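Local coordinates for protein metal-dependent hydrolase (Lactobacillus plantarum, PDB 2F6K) that probably catalyses the metal-dependent decarboxylation of aminocarboxymuconate semialdehyde, as a manganese-binding member of the amidohydrolase superfamily, at residues T181-F184 / I185-K189. Numbering follows the deposited sequence.
Sequences TMTF and INMLK
The last two turns of helix 171-189, which follows the fifth strand of the amidohydrolase beta/alpha barrel, bring F184 against L188 and T183 against M187 through i to i+4 packing. The backbone supplies the frame: N186 N donates to M182 O at 3.0 Å, M187 N to T183 O at 3.0 Å and L188 N to F184 O at 3.0 Å, whereas the bond from I185 N to T181 O is weak. F184 has CG anti to its own N (chi1 177°), which sends the ring outward from the helix with a lean toward the next turn, where L188 meets it. L188 CG lies over one ring face, and its CD1 methyl is 3.9 Å from F184 CE2; a branched aliphatic chain suits a flat aromatic surface. With an alanine in place of F184, L188 would probably lose this apolar cover and a gap would open toward helix 229-235. One residue back, T183 CG2 stands 4.1 Å from M187 SE. Threonine suits this buried position because its methyl packs here while OG1 is hydrogen-bonded to D179 O one turn earlier. The I185 CG1 methylene makes a van der Waals contact with T181 O at 3.3 Å, and this apolar side chain suits a buried face packing on I217; T181 OG1 is likewise hydrogen-bonded to F177 O. Beyond the helix, F184 packs on V229, V232 and M233 of helix 229-235 and on L210 of helix 210-225, and M187 reaches F192 and F193 of helix 192-195. At the subunit interface, N186 packs on V165 of the second subunit, and K189 NZ is hydrogen-bonded to I167 O of that same neighbouring chain.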
loop_
_atom_site.group_PDB
_atom_site.type_symbol
_atom_site.label_atom_id
_atom_site.label_comp_id
_atom_site.label_asym_id
_atom_site.label_seq_id
_atom_site.Cartn_x
_atom_site.Cartn_y
_atom_site.Cartn_z
ATOM N N THR A 181 5.600 5.204 -16.900
ATOM C CA THR A 181 7.028 5.241 -16.661
ATOM C C THR A 181 7.510 3.986 -15.945
ATOM O O THR A 181 8.530 3.394 -16.320
ATOM C CB THR A 181 7.419 6.470 -15.826
ATOM O OG1 THR A 181 6.852 7.654 -16.408
ATOM C CG2 THR A 181 8.939 6.617 -15.800
HETATM N N MSE A 182 6.782 3.579 -14.912
HETATM C CA MSE A 182 7.175 2.390 -14.172
HETATM C C MSE A 182 7.086 1.164 -15.077
HETATM O O MSE A 182 7.960 0.297 -15.039
HETATM C CB MSE A 182 6.291 2.204 -12.935
HETATM C CG MSE A 182 6.417 3.322 -11.901
HETATM SE SE MSE A 182 5.555 2.891 -10.190
HETATM C CE MSE A 182 3.719 3.297 -10.642
ATOM N N THR A 183 6.048 1.116 -15.911
ATOM C CA THR A 183 5.859 -0.009 -16.810
ATOM C C THR A 183 6.963 -0.141 -17.860
ATOM O O THR A 183 7.417 -1.250 -18.139
ATOM C CB THR A 183 4.494 0.063 -17.516
ATOM O OG1 THR A 183 3.452 0.068 -16.533
ATOM C CG2 THR A 183 4.300 -1.145 -18.435
ATOM N N PHE A 184 7.389 0.976 -18.444
ATOM C CA PHE A 184 8.452 0.950 -19.447
ATOM C C PHE A 184 9.733 0.355 -18.857
ATOM O O PHE A 184 10.393 -0.479 -19.473
ATOM C CB PHE A 184 8.758 2.363 -19.942
ATOM C CG PHE A 184 9.892 2.429 -20.927
ATOM C CD1 PHE A 184 9.721 1.996 -22.236
ATOM C CD2 PHE A 184 11.120 2.953 -20.556
ATOM C CE1 PHE A 184 10.752 2.089 -23.163
ATOM C CE2 PHE A 184 12.167 3.052 -21.482
ATOM C CZ PHE A 184 11.977 2.620 -22.785
ATOM N N ILE A 185 10.087 0.800 -17.663
ATOM C CA ILE A 185 11.285 0.316 -17.023
ATOM C C ILE A 185 11.124 -1.163 -16.677
ATOM O O ILE A 185 12.074 -1.941 -16.765
ATOM C CB ILE A 185 11.577 1.152 -15.761
ATOM C CG1 ILE A 185 11.728 2.622 -16.166
ATOM C CG2 ILE A 185 12.828 0.639 -15.062
ATOM C CD1 ILE A 185 12.062 3.573 -15.033
ATOM N N ASN A 186 9.911 -1.553 -16.301
ATOM C CA ASN A 186 9.650 -2.937 -15.950
ATOM C C ASN A 186 9.966 -3.779 -17.182
ATOM O O ASN A 186 10.549 -4.862 -17.092
ATOM C CB ASN A 186 8.182 -3.102 -15.558
ATOM C CG ASN A 186 7.905 -4.428 -14.881
ATOM O OD1 ASN A 186 7.126 -5.239 -15.375
ATOM N ND2 ASN A 186 8.543 -4.654 -13.742
HETATM N N MSE A 187 9.581 -3.259 -18.340
HETATM C CA MSE A 187 9.810 -3.943 -19.595
HETATM C C MSE A 187 11.311 -4.013 -19.897
HETATM O O MSE A 187 11.791 -4.959 -20.518
HETATM C CB MSE A 187 9.038 -3.225 -20.695
HETATM C CG MSE A 187 7.535 -3.303 -20.484
HETATM SE SE MSE A 187 6.514 -2.248 -21.731
HETATM C CE MSE A 187 6.387 -3.472 -23.229
ATOM N N LEU A 188 12.057 -3.014 -19.448
ATOM C CA LEU A 188 13.495 -3.031 -19.657
ATOM C C LEU A 188 14.052 -4.177 -18.821
ATOM O O LEU A 188 14.778 -5.031 -19.313
ATOM C CB LEU A 188 14.126 -1.716 -19.197
ATOM C CG LEU A 188 13.797 -0.471 -20.018
ATOM C CD1 LEU A 188 14.529 0.739 -19.424
ATOM C CD2 LEU A 188 14.201 -0.700 -21.472
ATOM N N LYS A 189 13.684 -4.176 -17.546
ATOM C CA LYS A 189 14.124 -5.186 -16.598
ATOM C C LYS A 189 13.935 -6.618 -17.114
ATOM O O LYS A 189 14.810 -7.468 -16.940
ATOM C CB LYS A 189 13.371 -5.002 -15.281
ATOM C CG LYS A 189 13.682 -6.056 -14.214
ATOM C CD LYS A 189 12.793 -5.860 -12.985
ATOM C CE LYS A 189 12.906 -7.020 -11.999
ATOM N NZ LYS A 189 14.289 -7.151 -11.472
#